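Local coordinates for protein WZI (Escherichia coli, PDB 2YNK) that probably binds capsular polysaccharide as an outer-membrane beta-barrel lectin, supporting assembly of the group 1 capsule on the cell surface, at residues L32-I37 with Q60-L65; G97-N102 with D108-G113; L431-A436 with D442-S447. All blocks are in the same frame, centred on the assembly; numbering follows the deposited sequence.

Interaction 1 of 3, residues L32-I37 with Q60-L65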
loop_
_atom_site.group_PDB
_atom_site.type_symbol
_atom_site.label_atom_id
_atom_site.label_comp_id
_atom_site.label_asym_id
_atom_site.label_seq_id
_atom_site.Cartn_x
_atom_site.Cartn_y
_atom_site.Cartn_z
ATOM N N LEU A 32 7.160 -4.772 4.644
ATOM C CA LEU A 32 7.822 -6.086 4.575
ATOM C C LEU A 32 9.051 -6.109 5.474
ATOM O O LEU A 32 9.803 -5.143 5.528
ATOM C CB LEU A 32 8.272 -6.390 3.143
ATOM C CG LEU A 32 7.250 -6.260 2.017
ATOM C CD1 LEU A 32 7.947 -6.289 0.673
ATOM C CD2 LEU A 32 6.202 -7.350 2.120
ATOM N N SER A 33 9.267 -7.223 6.162
ATOM C CA SER A 33 10.542 -7.476 6.850
ATOM C C SER A 33 11.660 -7.710 5.834
ATOM O O SER A 33 11.516 -8.517 4.939
ATOM C CB SER A 33 10.417 -8.696 7.751
ATOM O OG SER A 33 9.262 -8.599 8.569
ATOM N N GLN A 34 12.762 -6.988 5.967
ATOM C CA GLN A 34 13.877 -7.112 5.027
ATOM C C GLN A 34 14.465 -8.537 5.100
ATOM O O GLN A 34 14.798 -9.142 4.084
ATOM C CB GLN A 34 14.961 -6.061 5.331
ATOM C CG GLN A 34 15.768 -5.625 4.119
ATOM C CD GLN A 34 17.028 -4.854 4.478
ATOM O OE1 GLN A 34 16.982 -3.843 5.178
ATOM N NE2 GLN A 34 18.169 -5.332 3.988
ATOM N N GLU A 35 14.537 -9.064 6.317
ATOM C CA GLU A 35 15.065 -10.389 6.585
ATOM C C GLU A 35 14.329 -11.454 5.763
ATOM O O GLU A 35 14.918 -12.487 5.398
ATOM C CB GLU A 35 14.974 -10.706 8.088
ATOM C CG GLU A 35 15.874 -9.852 8.988
ATOM C CD GLU A 35 15.416 -8.396 9.151
ATOM O OE1 GLU A 35 14.249 -8.059 8.831
ATOM O OE2 GLU A 35 16.237 -7.567 9.598
ATOM N N GLU A 36 13.052 -11.188 5.471
ATOM C CA GLU A 36 12.234 -12.058 4.623
ATOM C C GLU A 36 12.564 -11.868 3.137
ATOM O O GLU A 36 12.523 -12.830 2.356
ATOM C CB GLU A 36 10.741 -11.814 4.897
ATOM C CG GLU A 36 9.768 -12.480 3.932
ATOM C CD GLU A 36 9.841 -13.996 3.937
ATOM O OE1 GLU A 36 10.402 -14.589 4.885
ATOM O OE2 GLU A 36 9.328 -14.603 2.976
ATOM N N ILE A 37 12.890 -10.641 2.738
ATOM C CA ILE A 37 13.360 -10.408 1.373
ATOM C C ILE A 37 14.705 -11.147 1.167
ATOM O O ILE A 37 14.910 -11.801 0.150
ATOM C CB ILE A 37 13.522 -8.910 1.025
ATOM C CG1 ILE A 37 12.263 -8.090 1.369
ATOM C CG2 ILE A 37 13.794 -8.741 -0.462
ATOM C CD1 ILE A 37 12.401 -6.603 1.078
ATOM N N GLN A 60 20.131 -3.205 -4.434
ATOM C CA GLN A 60 20.472 -1.847 -4.803
ATOM C C GLN A 60 19.397 -0.890 -4.278
ATOM O O GLN A 60 19.715 0.181 -3.740
ATOM C CB GLN A 60 20.604 -1.707 -6.317
ATOM C CG GLN A 60 21.121 -0.337 -6.738
ATOM C CD GLN A 60 21.098 -0.096 -8.237
ATOM O OE1 GLN A 60 20.660 -0.942 -9.017
ATOM N NE2 GLN A 60 21.569 1.081 -8.645
ATOM N N ARG A 61 18.130 -1.285 -4.423
ATOM C CA ARG A 61 17.028 -0.448 -3.994
ATOM C C ARG A 61 17.002 -0.320 -2.473
ATOM O O ARG A 61 16.933 0.792 -1.954
ATOM C CB ARG A 61 15.692 -0.983 -4.528
ATOM C CG ARG A 61 14.493 -0.066 -4.310
ATOM C CD ARG A 61 14.663 1.301 -4.960
ATOM N NE ARG A 61 13.534 2.188 -4.655
ATOM C CZ ARG A 61 13.525 3.509 -4.823
ATOM N NH1 ARG A 61 14.575 4.154 -5.306
ATOM N NH2 ARG A 61 12.443 4.199 -4.503
ATOM N N LEU A 62 17.085 -1.447 -1.764
ATOM C CA LEU A 62 17.097 -1.434 -0.296
ATOM C C LEU A 62 18.266 -0.612 0.258
ATOM O O LEU A 62 18.162 -0.048 1.342
ATOM C CB LEU A 62 17.157 -2.852 0.264
ATOM C CG LEU A 62 16.008 -3.814 -0.065
ATOM C CD1 LEU A 62 16.418 -5.262 0.188
ATOM C CD2 LEU A 62 14.769 -3.457 0.734
ATOM N N SER A 63 19.376 -0.550 -0.479
ATOM C CA SER A 63 20.484 0.351 -0.133
ATOM C C SER A 63 20.085 1.797 -0.320
ATOM O O SER A 63 20.442 2.643 0.485
ATOM C CB SER A 63 21.716 0.076 -0.989
ATOM O OG SER A 63 22.377 -1.085 -0.544
ATOM N N ALA A 64 19.374 2.080 -1.403
ATOM C CA ALA A 64 18.864 3.424 -1.662
ATOM C C ALA A 64 17.879 3.844 -0.563
ATOM O O ALA A 64 18.059 4.859 0.097
ATOM C CB ALA A 64 18.193 3.477 -3.028
ATOM N N LEU A 65 16.860 3.022 -0.361
ATOM C CA LEU A 65 15.821 3.279 0.624
ATOM C C LEU A 65 16.378 3.507 2.026
ATOM O O LEU A 65 15.959 4.444 2.725
ATOM C CB LEU A 65 14.829 2.109 0.650
ATOM C CG LEU A 65 13.915 2.024 -0.572
ATOM C CD1 LEU A 65 13.140 0.716 -0.618
ATOM C CD2 LEU A 65 12.971 3.214 -0.553
#
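Gln34 and Ile37, one turn apart on helix 34-42, meet a single residue of the facing helix, Leu62, and the evidence that this is a light helix-to-helix contact is direct. The two segments bury 135 Å² in total, no hydrogen bond crosses between them, and their nearest CA atoms, those of Gln34 and Leu62, are still 8.4 Å apart. Side chains rather than backbones therefore bridge the gap.

Read from its start, segment 60-65 is the C-terminal end of helix 49-65, still helical by the bond from Ala64 N to Gln60 O, 3.0 Å. Arg61 forms one salt bridge through NH2 with Asp7 and another through NH1 with Glu451 on barrel strand 444-454. Leu62 follows and carries the whole contact. Its CD1 lies 4.0 Å from Gln34 CG, while CD2 lies 4.0 Å from Ile37 CD1 and is also near Gln34 CG. With Ile37 the approach is tip to tip, because an extended CG1-CD1 branch (chi2 178°) carries the terminal methyl out to the leucine. Gln34 and Leu62 come at each other from opposite directions, the glutamine offering CG; NE2 only grazes Leu62 CD1, at 4.2 Å, and OE1 is hydrogen-bonded to the amino terminus at Ala1. One turn on, Leu65 packs on Asp7 instead.

The contact belongs to the N-terminal helical part beside the barrel, probably on its periplasmic side. Val4 of strand 3-4 touches Gln34, Ile37 and Leu62 alike, and helix 8-19 packs against the same core, Leu14 on Ile37 and Leu10 on Leu62.

Interaction 2 of 3, residues G97-N102 with D108-G113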
loop_
_atom_site.group_PDB
_atom_site.type_symbol
_atom_site.label_atom_id
_atom_site.label_comp_id
_atom_site.label_asym_id
_atom_site.label_seq_id
_atom_site.Cartn_x
_atom_site.Cartn_y
_atom_site.Cartn_z
ATOM N N GLY A 97 11.564 16.046 2.077
ATOM C CA GLY A 97 11.791 15.089 3.156
ATOM C C GLY A 97 13.262 14.901 3.442
ATOM O O GLY A 97 14.059 14.753 2.513
ATOM N N LEU A 98 13.622 14.932 4.727
ATOM C CA LEU A 98 14.965 14.593 5.187
ATOM C C LEU A 98 14.860 13.429 6.161
ATOM O O LEU A 98 14.130 13.520 7.141
ATOM C CB LEU A 98 15.627 15.780 5.893
ATOM C CG LEU A 98 15.789 17.105 5.133
ATOM C CD1 LEU A 98 16.634 18.077 5.950
ATOM C CD2 LEU A 98 16.402 16.905 3.752
ATOM N N ALA A 99 15.589 12.345 5.893
ATOM C CA ALA A 99 15.550 11.159 6.748
ATOM C C ALA A 99 16.943 10.681 7.168
ATOM O O ALA A 99 17.849 10.586 6.345
ATOM C CB ALA A 99 14.804 10.035 6.051
ATOM N N PHE A 100 17.092 10.385 8.458
ATOM C CA PHE A 100 18.262 9.692 8.979
ATOM C C PHE A 100 17.906 8.230 9.224
ATOM O O PHE A 100 16.932 7.944 9.910
ATOM C CB PHE A 100 18.737 10.324 10.291
ATOM C CG PHE A 100 19.768 9.493 11.025
ATOM C CD1 PHE A 100 21.093 9.446 10.585
ATOM C CD2 PHE A 100 19.411 8.736 12.150
ATOM C CE1 PHE A 100 22.036 8.678 11.256
ATOM C CE2 PHE A 100 20.358 7.968 12.821
ATOM C CZ PHE A 100 21.669 7.941 12.373
ATOM N N ASN A 101 18.713 7.322 8.681
ATOM C CA ASN A 101 18.474 5.877 8.775
ATOM C C ASN A 101 19.582 5.143 9.486
ATOM O O ASN A 101 20.750 5.421 9.270
ATOM C CB ASN A 101 18.379 5.263 7.386
ATOM C CG ASN A 101 17.034 5.473 6.747
ATOM O OD1 ASN A 101 16.003 5.282 7.387
ATOM N ND2 ASN A 101 17.033 5.845 5.472
ATOM N N ASN A 102 19.206 4.184 10.316
ATOM C CA ASN A 102 20.162 3.270 10.903
ATOM C C ASN A 102 19.503 1.982 11.357
ATOM O O ASN A 102 18.512 2.001 12.087
ATOM C CB ASN A 102 20.873 3.905 12.083
ATOM C CG ASN A 102 22.140 3.168 12.439
ATOM O OD1 ASN A 102 22.161 2.332 13.343
ATOM N ND2 ASN A 102 23.195 3.443 11.692
ATOM N N ASP A 108 15.931 -1.109 13.751
ATOM C CA ASP A 108 15.686 -0.303 12.557
ATOM C C ASP A 108 15.206 1.068 13.011
ATOM O O ASP A 108 14.167 1.181 13.670
ATOM C CB ASP A 108 14.613 -0.971 11.698
ATOM C CG ASP A 108 14.468 -0.348 10.308
ATOM O OD1 ASP A 108 15.250 0.558 9.938
ATOM O OD2 ASP A 108 13.552 -0.796 9.572
ATOM N N VAL A 109 15.958 2.106 12.667
ATOM C CA VAL A 109 15.580 3.467 13.013
ATOM C C VAL A 109 15.522 4.331 11.766
ATOM O O VAL A 109 16.505 4.430 11.034
ATOM C CB VAL A 109 16.566 4.081 14.011
ATOM C CG1 VAL A 109 16.335 5.578 14.129
ATOM C CG2 VAL A 109 16.409 3.405 15.360
ATOM N N HIS A 110 14.364 4.958 11.552
ATOM C CA HIS A 110 14.117 5.833 10.410
ATOM C C HIS A 110 13.549 7.133 10.925
ATOM O O HIS A 110 12.358 7.220 11.232
ATOM C CB HIS A 110 13.148 5.141 9.455
ATOM C CG HIS A 110 12.849 5.922 8.194
ATOM N ND1 HIS A 110 13.693 5.967 7.151
ATOM C CD2 HIS A 110 11.738 6.670 7.828
ATOM C CE1 HIS A 110 13.162 6.717 6.176
ATOM N NE2 HIS A 110 11.964 7.148 6.591
ATOM N N LEU A 111 14.399 8.141 11.080
ATOM C CA LEU A 111 13.948 9.448 11.543
ATOM C C LEU A 111 13.655 10.312 10.332
ATOM O O LEU A 111 14.566 10.694 9.604
ATOM C CB LEU A 111 15.004 10.134 12.409
ATOM C CG LEU A 111 15.351 9.466 13.735
ATOM C CD1 LEU A 111 16.275 10.363 14.544
ATOM C CD2 LEU A 111 14.090 9.132 14.521
ATOM N N GLN A 112 12.382 10.628 10.127
ATOM C CA GLN A 112 11.948 11.333 8.931
ATOM C C GLN A 112 11.290 12.672 9.295
ATOM O O GLN A 112 10.416 12.730 10.155
ATOM C CB GLN A 112 10.979 10.437 8.156
ATOM C CG GLN A 112 10.376 11.048 6.903
ATOM C CD GLN A 112 11.373 11.179 5.790
ATOM O OE1 GLN A 112 11.915 10.184 5.318
ATOM N NE2 GLN A 112 11.616 12.406 5.353
ATOM N N GLY A 113 11.730 13.741 8.641
ATOM C CA GLY A 113 11.094 15.042 8.748
ATOM C C GLY A 113 10.587 15.452 7.381
ATOM O O GLY A 113 11.256 15.210 6.379
#
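Gly113 O takes two donors: Leu98 N at 2.9 Å, in the carbonyl plane, and Gln112 NE2 at 3.0 Å, well above that plane. The first is a rung of the antiparallel beta hairpin made by strands 95-104 and 107-116 of the outer-membrane barrel; the second comes from the neighbouring side chain, whose bend at chi2 (72°) swings the amide toward strand 95-104, where OE1 meets Ala99 CB.

Three hydrogen-bonded pairs fix the register: Leu98 with Gly113, Phe100 with Leu111, and Asn102 with Val109, each joined by two backbone bonds. The axes run at 167°, close to exactly antiparallel. Between these pairs sit the non-hydrogen-bonded ones, Ala99 with Gln112 and Asn101 with His110.

Leu98, Phe100, Val109 and Leu111 share one face with the polar Asn102, whose OD1 bonds Trp107 NE1. Here Leu111 CD1 comes 4.3 Å from Phe100 CD2, obliquely to the ring. Bound octane touches Leu111 and dodecane touches Val109, consistent with a lipid-facing wall. Ala99, Asn101, His110 and Gln112 occupy the other face, where Asn101 ND2 is bonded to Ala67 O of the chain leading into strand 69-76.

On that face Asn101 and His110 lie side by side, amide and imidazole planes only 26° apart; a bond from His110 ND1 to Asn101 OD1 is doubtful, the modelled separation being too short. Across the strands, His110 CE1 comes 3.7 Å from Ala99 CB.

Interaction 3 of 3, residues L431-A436 with D442-S447. With D12 (dodecane), chain H; D12 (dodecane), chain G; HEX (hexane), chain R.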
loop_
_atom_site.group_PDB
_atom_site.type_symbol
_atom_site.label_atom_id
_atom_site.label_comp_id
_atom_site.label_asym_id
_atom_site.label_seq_id
_atom_site.Cartn_x
_atom_site.Cartn_y
_atom_site.Cartn_z
ATOM N N LEU A 431 2.790 12.704 -15.843
ATOM C CA LEU A 431 2.025 13.604 -16.695
ATOM C C LEU A 431 0.647 12.998 -16.887
ATOM O O LEU A 431 0.546 11.822 -17.207
ATOM C CB LEU A 431 2.717 13.742 -18.043
ATOM C CG LEU A 431 2.071 14.683 -19.061
ATOM C CD1 LEU A 431 2.389 16.137 -18.738
ATOM C CD2 LEU A 431 2.533 14.327 -20.468
ATOM N N TRP A 432 -0.415 13.775 -16.705
ATOM C CA TRP A 432 -1.759 13.191 -16.782
ATOM C C TRP A 432 -2.821 14.092 -17.361
ATOM O O TRP A 432 -2.682 15.314 -17.350
ATOM C CB TRP A 432 -2.188 12.699 -15.404
ATOM C CG TRP A 432 -2.284 13.801 -14.382
ATOM C CD1 TRP A 432 -3.366 14.650 -14.140
ATOM C CD2 TRP A 432 -1.253 14.230 -13.429
ATOM N NE1 TRP A 432 -3.078 15.534 -13.134
ATOM C CE2 TRP A 432 -1.837 15.343 -12.667
ATOM C CE3 TRP A 432 0.046 13.825 -13.147
ATOM C CZ2 TRP A 432 -1.142 15.993 -11.675
ATOM C CZ3 TRP A 432 0.742 14.496 -12.138
ATOM C CH2 TRP A 432 0.158 15.558 -11.422
ATOM N N TYR A 433 -3.875 13.466 -17.891
ATOM C CA TYR A 433 -5.078 14.153 -18.362
ATOM C C TYR A 433 -6.305 13.426 -17.827
ATOM O O TYR A 433 -6.366 12.191 -17.885
ATOM C CB TYR A 433 -5.161 14.206 -19.896
ATOM C CG TYR A 433 -6.496 14.754 -20.406
ATOM C CD1 TYR A 433 -6.790 16.109 -20.319
ATOM C CD2 TYR A 433 -7.460 13.908 -20.968
ATOM C CE1 TYR A 433 -7.999 16.614 -20.775
ATOM C CE2 TYR A 433 -8.666 14.397 -21.436
ATOM C CZ TYR A 433 -8.938 15.754 -21.330
ATOM O OH TYR A 433 -10.138 16.266 -21.773
ATOM N N THR A 434 -7.272 14.194 -17.318
ATOM C CA THR A 434 -8.477 13.628 -16.725
ATOM C C THR A 434 -9.703 14.331 -17.253
ATOM O O THR A 434 -9.879 15.526 -17.033
ATOM C CB THR A 434 -8.510 13.760 -15.193
ATOM O OG1 THR A 434 -7.266 13.330 -14.624
ATOM C CG2 THR A 434 -9.633 12.917 -14.632
ATOM N N ASN A 435 -10.530 13.566 -17.962
ATOM C CA ASN A 435 -11.868 13.973 -18.362
ATOM C C ASN A 435 -12.779 13.842 -17.136
ATOM O O ASN A 435 -12.966 12.739 -16.609
ATOM C CB ASN A 435 -12.359 13.070 -19.499
ATOM C CG ASN A 435 -13.425 13.717 -20.360
ATOM O OD1 ASN A 435 -14.458 14.194 -19.870
ATOM N ND2 ASN A 435 -13.188 13.717 -21.665
ATOM N N ALA A 436 -13.331 14.969 -16.682
ATOM C CA ALA A 436 -14.183 14.997 -15.493
ATOM C C ALA A 436 -15.415 15.871 -15.705
ATOM O O ALA A 436 -15.483 16.636 -16.667
ATOM C CB ALA A 436 -13.386 15.496 -14.301
ATOM N N ASP A 442 -7.013 20.605 -11.957
ATOM C CA ASP A 442 -6.831 20.867 -13.388
ATOM C C ASP A 442 -6.916 19.586 -14.207
ATOM O O ASP A 442 -6.348 18.566 -13.816
ATOM C CB ASP A 442 -5.481 21.527 -13.641
ATOM C CG ASP A 442 -5.312 22.808 -12.871
ATOM O OD1 ASP A 442 -6.316 23.545 -12.693
ATOM O OD2 ASP A 442 -4.171 23.071 -12.431
ATOM N N ASP A 443 -7.607 19.633 -15.344
ATOM C CA ASP A 443 -7.722 18.440 -16.188
ATOM C C ASP A 443 -6.355 17.883 -16.661
ATOM O O ASP A 443 -6.214 16.677 -16.826
ATOM C CB ASP A 443 -8.699 18.655 -17.358
ATOM C CG ASP A 443 -8.371 19.872 -18.199
ATOM O OD1 ASP A 443 -7.269 20.448 -18.046
ATOM O OD2 ASP A 443 -9.231 20.254 -19.026
ATOM N N VAL A 444 -5.359 18.754 -16.852
ATOM C CA VAL A 444 -3.989 18.331 -17.153
ATOM C C VAL A 444 -3.053 18.777 -16.056
ATOM O O VAL A 444 -3.237 19.839 -15.468
ATOM C CB VAL A 444 -3.446 18.946 -18.453
ATOM C CG1 VAL A 444 -2.222 18.172 -18.937
ATOM C CG2 VAL A 444 -4.523 18.964 -19.519
ATOM N N GLY A 445 -2.030 17.970 -15.804
ATOM C CA GLY A 445 -1.013 18.301 -14.821
ATOM C C GLY A 445 0.207 17.401 -14.917
ATOM O O GLY A 445 0.200 16.377 -15.609
ATOM N N ALA A 446 1.259 17.798 -14.218
ATOM C CA ALA A 446 2.495 17.050 -14.194
ATOM C C ALA A 446 3.114 17.192 -12.818
ATOM O O ALA A 446 3.041 18.259 -12.209
ATOM C CB ALA A 446 3.443 17.571 -15.256
ATOM N N SER A 447 3.686 16.103 -12.314
ATOM C CA SER A 447 4.458 16.155 -11.085
ATOM C C SER A 447 5.883 15.695 -11.376
ATOM O O SER A 447 6.193 15.309 -12.498
ATOM C CB SER A 447 3.801 15.328 -9.977
ATOM O OG SER A 447 3.678 13.970 -10.328
HETATM C C1 D12 H . 6.593 16.391 -17.987
HETATM C C2 D12 H . 6.916 16.433 -16.495
HETATM C C3 D12 H . 7.118 17.855 -15.949
HETATM C C4 D12 H . 7.003 17.906 -14.422
HETATM C C5 D12 H . 7.202 19.325 -13.869
HETATM C C6 D12 H . 6.097 19.789 -12.909
HETATM C C7 D12 H . 6.593 20.928 -12.022
HETATM C C8 D12 H . 5.480 21.889 -11.609
HETATM C C9 D12 H . 5.775 22.575 -10.270
HETATM C C10 D12 H . 5.116 23.951 -10.163
HETATM C C11 D12 H . 5.221 24.552 -8.761
HETATM C C12 D12 H . 5.627 26.007 -8.843
HETATM C C1 D12 G . 5.342 20.923 -20.471
HETATM C C2 D12 G . 4.670 20.577 -19.152
HETATM C C3 D12 G . 3.194 20.223 -19.347
HETATM C C4 D12 G . 2.438 20.045 -18.027
HETATM C C5 D12 G . 2.131 21.354 -17.289
HETATM C C6 D12 G . 0.631 21.605 -17.129
HETATM C C7 D12 G . 0.325 22.703 -16.106
HETATM C C8 D12 G . -0.615 23.803 -16.612
HETATM C C9 D12 G . -2.109 23.482 -16.482
HETATM C C10 D12 G . -2.945 24.733 -16.795
HETATM C C11 D12 G . -4.427 24.607 -16.437
HETATM C C12 D12 G . -4.868 25.776 -15.580
HETATM C C1 HEX R . -13.460 10.271 -23.331
HETATM C C2 HEX R . -12.182 11.011 -23.678
HETATM C C3 HEX R . -11.033 10.630 -22.741
HETATM C C4 HEX R . -10.023 9.684 -23.403
HETATM C C5 HEX R . -8.675 9.685 -22.680
HETATM C C6 HEX R . -8.754 8.912 -21.384
HETATM O O HOH W 1 -4.333 17.950 -11.996
#
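The terminal beta hairpin of the barrel, strands 425-435 and 444-454, contributes to the pockets of two bound dodecanes, and Leu431 and Ala446, a non-hydrogen-bonded pair, line them. Leu431 CD1 lies 3.9 Å from Ala446 CB, and both methyls reach C4 of one dodecane, Leu431 CD1 at 4.0 Å. Ala446 touches the second dodecane as well, together with Ser447 O. Val444 and Tyr433 continue this face: Val444 CG2 meets the ring edge in plane, 3.7 Å from Tyr433 CD1. Such a hydrocarbon-binding surface is consistent with the membrane-facing wall.

Two backbone bonds join Trp432 with Gly445, one running from Trp432 N to Gly445 O at 2.9 Å. A further bond, Thr434 N to Asp443 O at 2.7 Å, extends the pairing beyond the last bridge, where the second strand gives way to loop. The strand axes run antiparallel at 156°.

On the other face the indole of Trp432 lies down over the partner strand. Its CG sits between the backbone N and the carbonyl carbon (chi1 62°), which folds the ring across Gly445. Gly445 O stands above the ring centre, and Gly445 CA makes a CH-pi contact 4.0 Å from the five-membered centroid, 25° off the normal. At the far rim Ser447 OG approaches Trp432 CZ3 to 3.5 Å. The polar edge is settled by a water that accepts from Trp432 NE1 at 3.0 Å and donates to Asp442 O, tying ring to loop.

Strand 408-422 flanks the hairpin on the 431-435 side, Trp432 touching Gln414 and Tyr433 touching Ile413. Past 444-447 the barrel closes on its first strand, 69-76, where Ser447 packs on Tyr74 and Ser76.

The three contacts follow one another along the chain without interleaving. Interaction 1 lies in the N-terminal helical part; interactions 2 and 3 are hairpins of the same closed antiparallel barrel, separated by strand 69-76 at its closure, one formed by its second and third strands, the other by its last two. Centres of interactions 1 and 2 are 15 Å apart and the contacts touch, Leu65 O lying 3.3 Å from Asn101 ND2. Interaction 3 is remote, its centre 33 Å from that of interaction 1 and 32 Å from that of interaction 2. Helix 49-65 thus reaches the barrel at the first hairpin, while both hairpins contribute hydrocarbon-binding wall.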